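Local coordinates for phospholyase (Arthrobacter aurescens, PDB 5G4I), which acts as a pyridoxal-phosphate-dependent phospholyase, a class III transaminase homologue that probably eliminates phosphate from phosphoethanolamine, at residues 123-128 / 151-156; 145-150 / 159-164. All coordinates share one frame; numbering follows the deposited sequence.

Contact 1: residues 123-128 / 151-156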
loop_
_atom_site.group_PDB
_atom_site.type_symbol
_atom_site.label_atom_id
_atom_site.label_comp_id
_atom_site.label_asym_id
_atom_site.label_seq_id
_atom_site.Cartn_x
_atom_site.Cartn_y
_atom_site.Cartn_z
ATOM N N ALA A 123 -5.935 2.795 1.988
ATOM C CA ALA A 123 -7.139 3.672 1.886
ATOM C C ALA A 123 -7.682 3.999 3.296
ATOM O O ALA A 123 -7.999 5.179 3.624
ATOM C CB ALA A 123 -8.194 3.062 0.983
ATOM N N ASN A 124 -7.892 2.999 4.138
ATOM C CA ASN A 124 -8.446 3.255 5.479
ATOM C C ASN A 124 -7.443 4.045 6.332
ATOM O O ASN A 124 -7.895 4.933 7.116
ATOM C CB ASN A 124 -8.855 1.951 6.197
ATOM C CG ASN A 124 -10.178 1.389 5.739
ATOM O OD1 ASN A 124 -11.109 2.164 5.461
ATOM N ND2 ASN A 124 -10.329 0.085 5.769
ATOM N N GLU A 125 -6.135 3.826 6.245
ATOM C CA GLU A 125 -5.147 4.668 6.934
ATOM C C GLU A 125 -5.333 6.097 6.540
ATOM O O GLU A 125 -5.349 7.001 7.435
ATOM C CB GLU A 125 -3.716 4.190 6.551
ATOM C CG GLU A 125 -2.613 4.997 7.192
ATOM C CD GLU A 125 -2.366 4.747 8.639
ATOM O OE1 GLU A 125 -2.964 3.843 9.244
ATOM O OE2 GLU A 125 -1.514 5.497 9.235
ATOM N N LEU A 126 -5.432 6.396 5.242
ATOM C CA LEU A 126 -5.603 7.800 4.765
ATOM C C LEU A 126 -6.925 8.374 5.219
ATOM O O LEU A 126 -6.956 9.571 5.649
ATOM C CB LEU A 126 -5.430 7.858 3.237
ATOM C CG LEU A 126 -5.656 9.209 2.585
ATOM C CD1 LEU A 126 -4.686 10.245 3.082
ATOM C CD2 LEU A 126 -5.528 9.055 1.036
ATOM N N ALA A 127 -8.007 7.620 5.104
ATOM C CA ALA A 127 -9.306 8.159 5.577
ATOM C C ALA A 127 -9.265 8.537 7.044
ATOM O O ALA A 127 -9.845 9.604 7.412
ATOM C CB ALA A 127 -10.446 7.193 5.270
ATOM N N LEU A 128 -8.674 7.703 7.925
ATOM C CA LEU A 128 -8.599 8.055 9.382
ATOM C C LEU A 128 -7.778 9.335 9.542
ATOM O O LEU A 128 -8.041 10.173 10.437
ATOM C CB LEU A 128 -8.018 6.879 10.211
ATOM C CG LEU A 128 -8.886 5.640 10.382
ATOM C CD1 LEU A 128 -8.080 4.652 11.158
ATOM C CD2 LEU A 128 -10.144 5.996 11.159
ATOM N N THR A 151 -2.015 -1.550 9.246
ATOM C CA THR A 151 -1.105 -0.468 9.694
ATOM C C THR A 151 -1.096 -0.412 11.249
ATOM O O THR A 151 -1.965 -1.020 11.933
ATOM C CB THR A 151 -1.450 0.901 9.117
ATOM O OG1 THR A 151 -2.755 1.215 9.641
ATOM C CG2 THR A 151 -1.428 0.885 7.575
ATOM N N THR A 152 -0.218 0.427 11.839
ATOM C CA THR A 152 -0.255 0.725 13.300
ATOM C C THR A 152 -1.581 1.382 13.713
ATOM O O THR A 152 -2.251 0.916 14.654
ATOM C CB THR A 152 0.922 1.625 13.697
ATOM O OG1 THR A 152 2.139 0.892 13.465
ATOM C CG2 THR A 152 0.807 1.968 15.175
ATOM N N SER A 153 -2.024 2.406 12.991
ATOM C CA SER A 153 -3.292 3.071 13.416
ATOM C C SER A 153 -4.509 2.163 13.333
ATOM O O SER A 153 -5.471 2.264 14.135
ATOM C CB SER A 153 -3.540 4.454 12.751
ATOM O OG SER A 153 -4.141 4.338 11.449
ATOM N N LEU A 154 -4.496 1.251 12.356
ATOM C CA LEU A 154 -5.562 0.255 12.220
ATOM C C LEU A 154 -5.467 -0.898 13.253
ATOM O O LEU A 154 -6.471 -1.388 13.764
ATOM C CB LEU A 154 -5.633 -0.225 10.774
ATOM C CG LEU A 154 -6.070 0.847 9.751
ATOM C CD1 LEU A 154 -5.800 0.375 8.292
ATOM C CD2 LEU A 154 -7.505 1.292 9.877
ATOM N N ALA A 155 -4.247 -1.350 13.557
ATOM C CA ALA A 155 -4.089 -2.330 14.605
ATOM C C ALA A 155 -4.632 -1.881 15.944
ATOM O O ALA A 155 -5.278 -2.690 16.618
ATOM C CB ALA A 155 -2.591 -2.666 14.755
ATOM N N GLU A 156 -4.451 -0.592 16.245
ATOM C CA GLU A 156 -4.960 -0.033 17.509
ATOM C C GLU A 156 -6.474 -0.046 17.630
ATOM O O GLU A 156 -6.990 0.180 18.772
ATOM C CB GLU A 156 -4.401 1.390 17.715
ATOM C CG GLU A 156 -2.869 1.433 17.949
ATOM C CD GLU A 156 -2.294 2.836 17.994
ATOM O OE1 GLU A 156 -3.002 3.811 17.699
ATOM O OE2 GLU A 156 -1.067 2.980 18.162
HETATM O O HOH W 1 -4.447 6.830 10.087
HETATM O O HOH W 2 -0.095 4.531 11.325
#

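Contact 2: residues 145-150 / 159-164. With PLP (pyridoxal-5'-phosphate), chain C.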
loop_
_atom_site.group_PDB
_atom_site.type_symbol
_atom_site.label_atom_id
_atom_site.label_comp_id
_atom_site.label_asym_id
_atom_site.label_seq_id
_atom_site.Cartn_x
_atom_site.Cartn_y
_atom_site.Cartn_z
ATOM N N PHE A 145 -16.357 -6.727 16.576
ATOM C CA PHE A 145 -15.706 -7.878 15.914
ATOM C C PHE A 145 -15.452 -7.488 14.430
ATOM O O PHE A 145 -16.095 -8.006 13.507
ATOM C CB PHE A 145 -16.496 -9.192 16.107
ATOM C CG PHE A 145 -15.606 -10.421 16.012
ATOM C CD1 PHE A 145 -14.813 -10.739 17.069
ATOM C CD2 PHE A 145 -15.521 -11.121 14.831
ATOM C CE1 PHE A 145 -13.935 -11.848 16.997
ATOM C CE2 PHE A 145 -14.661 -12.290 14.809
ATOM C CZ PHE A 145 -13.922 -12.549 15.848
ATOM N N SER A 146 -14.505 -6.559 14.265
ATOM C CA SER A 146 -14.214 -5.968 12.925
ATOM C C SER A 146 -12.746 -6.016 12.558
ATOM O O SER A 146 -11.859 -6.194 13.413
ATOM C CB SER A 146 -14.722 -4.527 12.838
ATOM O OG SER A 146 -14.274 -3.731 13.882
ATOM N N TYR A 147 -12.477 -5.805 11.262
ATOM C CA TYR A 147 -11.109 -5.758 10.739
ATOM C C TYR A 147 -11.048 -4.810 9.524
ATOM O O TYR A 147 -11.781 -4.987 8.540
ATOM C CB TYR A 147 -10.569 -7.147 10.369
ATOM C CG TYR A 147 -9.194 -7.086 9.723
ATOM C CD1 TYR A 147 -8.070 -6.786 10.464
ATOM C CD2 TYR A 147 -9.029 -7.238 8.327
ATOM C CE1 TYR A 147 -6.821 -6.660 9.916
ATOM C CE2 TYR A 147 -7.758 -7.175 7.756
ATOM C CZ TYR A 147 -6.659 -6.878 8.535
ATOM O OH TYR A 147 -5.412 -6.744 7.973
ATOM N N HIS A 148 -10.223 -3.752 9.644
ATOM C CA HIS A 148 -10.151 -2.720 8.588
ATOM C C HIS A 148 -8.758 -2.529 7.981
ATOM O O HIS A 148 -8.515 -1.676 7.120
ATOM C CB HIS A 148 -10.704 -1.367 9.182
ATOM C CG HIS A 148 -12.137 -1.453 9.573
ATOM N ND1 HIS A 148 -13.165 -1.502 8.672
ATOM C CD2 HIS A 148 -12.735 -1.526 10.803
ATOM C CE1 HIS A 148 -14.305 -1.615 9.314
ATOM N NE2 HIS A 148 -14.082 -1.681 10.602
ATOM N N GLY A 149 -7.782 -3.344 8.387
ATOM C CA GLY A 149 -6.438 -3.345 7.815
ATOM C C GLY A 149 -5.287 -3.462 8.814
ATOM O O GLY A 149 -5.502 -3.717 10.009
ATOM N N ASN A 150 -4.050 -3.315 8.273
ATOM C CA ASN A 150 -2.859 -3.853 8.943
ATOM C C ASN A 150 -1.745 -2.852 9.323
ATOM O O ASN A 150 -0.595 -3.262 9.644
ATOM C CB ASN A 150 -2.328 -4.971 8.049
ATOM C CG ASN A 150 -1.904 -4.452 6.711
ATOM O OD1 ASN A 150 -1.497 -3.293 6.555
ATOM N ND2 ASN A 150 -2.023 -5.278 5.647
ATOM N N THR A 159 -10.654 -5.353 16.484
ATOM C CA THR A 159 -11.372 -6.169 17.465
ATOM C C THR A 159 -11.630 -7.608 16.966
ATOM O O THR A 159 -11.923 -8.505 17.844
ATOM C CB THR A 159 -12.658 -5.497 17.845
ATOM O OG1 THR A 159 -13.463 -5.322 16.661
ATOM C CG2 THR A 159 -12.422 -4.160 18.551
ATOM N N GLY A 160 -11.562 -7.902 15.674
ATOM C CA GLY A 160 -11.959 -9.186 15.117
ATOM C C GLY A 160 -10.848 -10.081 14.696
ATOM O O GLY A 160 -11.093 -11.171 14.089
ATOM N N LEU A 161 -9.627 -9.694 15.002
ATOM C CA LEU A 161 -8.460 -10.487 14.685
ATOM C C LEU A 161 -7.385 -10.245 15.775
ATOM O O LEU A 161 -7.389 -9.163 16.419
ATOM C CB LEU A 161 -8.078 -9.969 13.234
ATOM C CG LEU A 161 -6.855 -10.216 12.531
ATOM C CD1 LEU A 161 -7.004 -10.327 11.030
ATOM C CD2 LEU A 161 -5.840 -9.164 12.934
ATOM N N THR A 162 -6.465 -11.227 16.016
ATOM C CA THR A 162 -5.468 -11.064 17.062
ATOM C C THR A 162 -4.294 -10.121 16.610
ATOM O O THR A 162 -3.646 -10.362 15.568
ATOM C CB THR A 162 -4.866 -12.454 17.428
ATOM O OG1 THR A 162 -5.904 -13.210 17.984
ATOM C CG2 THR A 162 -3.745 -12.297 18.499
ATOM N N VAL A 163 -4.048 -9.081 17.416
ATOM C CA VAL A 163 -2.885 -8.201 17.274
ATOM C C VAL A 163 -2.190 -7.981 18.645
ATOM O O VAL A 163 -2.855 -8.160 19.697
ATOM C CB VAL A 163 -3.253 -6.826 16.635
ATOM C CG1 VAL A 163 -3.747 -6.988 15.217
ATOM C CG2 VAL A 163 -4.222 -6.019 17.492
ATOM N N HIS A 164 -0.902 -7.680 18.613
ATOM C CA HIS A 164 -0.157 -7.435 19.899
ATOM C C HIS A 164 -0.592 -6.157 20.542
ATOM O O HIS A 164 -0.575 -6.027 21.796
ATOM C CB HIS A 164 1.341 -7.398 19.528
ATOM C CG HIS A 164 2.281 -7.281 20.690
ATOM N ND1 HIS A 164 2.754 -8.358 21.410
ATOM C CD2 HIS A 164 2.898 -6.193 21.170
ATOM C CE1 HIS A 164 3.628 -7.923 22.305
ATOM N NE2 HIS A 164 3.710 -6.607 22.197
HETATM N N1 PLP C . -11.252 -3.623 5.201
HETATM C C2 PLP C . -12.011 -4.692 4.861
HETATM C C2A PLP C . -13.490 -4.684 5.147
HETATM C C3 PLP C . -11.391 -5.871 4.207
HETATM O O3 PLP C . -12.134 -6.957 3.856
HETATM C C4 PLP C . -9.934 -5.822 3.952
HETATM C C4A PLP C . -9.225 -6.949 3.305
HETATM C C5 PLP C . -9.217 -4.594 4.371
HETATM C C6 PLP C . -9.927 -3.560 4.976
HETATM C C5A PLP C . -7.727 -4.465 4.146
HETATM O O4P PLP C . -7.428 -4.736 2.779
HETATM P P PLP C . -5.903 -4.944 2.303
HETATM O O1P PLP C . -5.576 -6.353 2.734
HETATM O O2P PLP C . -5.959 -4.748 0.806
HETATM O O3P PLP C . -5.142 -3.872 3.044
#

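Contact 1: residues 123-128 / 151-156
The N-cap of the short helix 152-155, Thr151, and the first turn behind it dock on Glu125 of helix 120-135. The glutamate chain leaves with CG anti to its own backbone N (chi1 179°) and bends at chi2 (75°), which carries the carboxylate across to the two hydroxyls. There OE1 accepts from Ser153 OG at 2.5 Å and from Thr151 OG1 at 2.7 Å; the two donors lie on opposite faces of the carboxylate, each about 40° out of its plane. Thr151 OG1 serves twice, since it also accepts the capping bond from Leu154 N (3.2 Å). One water bridges Glu125 O and Ser153 OG, and Glu125 OE2 is bound by Thr152 N of the second subunit. A glutamine here would lack the charge, and with one amide oxygen in place of two carboxylate oxygens it would probably leave either the two hydroxyls or Thr152 N of the second subunit without their acceptor. Beside this polar patch, Leu154 CD2 packs on Leu128 CD1 (3.6 Å) and against Asn124 CB (4.0 Å), whose amide instead bonds Thr278 and Asp251. Small hydroxyl residues suit a helix start, and branched leucines fill the buried side: a capped helix N-terminus packed on the cofactor-binding helix of a fold type I PLP domain.

Contact 2: residues 145-150 / 159-164
Phe145 lays the face of its ring on Gly160: the glycine CA sits 3.7 Å from the ring centroid, 8° off the normal, a CH-pi contact. The phenylalanine CB leads away from the partner, but with CG roughly anti to the backbone N (chi1 -154°) the ring swings back over it. Glycine suits position 160 because a CB would clash with Ser146 N. That same Ser146 N donates to Thr159 OG1 (2.9 Å, 162°), while Ser146 O receives Gly160 N at 2.8 Å and, weakly, Thr159 N. Both hydroxyls, Ser146 OG and Thr159 OG1, also bond to Ser143 O. The segment belongs to the loop that follows strand 140-143 of the large seven-stranded mixed sheet and runs past the cofactor, as in a fold type I PLP enzyme. Tyr147 takes Leu161 CD1 over one ring face, toward the rim, with CD1 of the tyrosine 3.7 Å from CD1 of the leucine; Gly149 N lies over the centre of the opposite face, which fixes the ring between the two. His148 turns to the cofactor: its carbonyl O is 3.2 Å from PLP C6, and its ND1 bonds Asp251. Gly149 next adopts backbone angles at which a CB would jam against His148 O.

In the fold
Contacts 1 and 2 interlock along the chain, the helix start at 151-156 falling between the segments 145-150 and 159-164, and their centres are 11 Å apart. They join at the pocket, where Asn124 ND2 is 2.9 Å from His148 O, a probable hydrogen bond. Asp251 OD2 ties the same two residues, bonding Asn124 ND2 and His148 ND1; in fold type I enzymes such an aspartate typically faces the pyridine nitrogen, so both residues, which line the pocket themselves, probably also help to position that aspartate. Leu154 CB also packs on Gly149 O at 3.6 Å. Both contacts reach the second subunit, whose Arg129 packs on Thr152 and Ala155 of contact 1 and Val163 of contact 2.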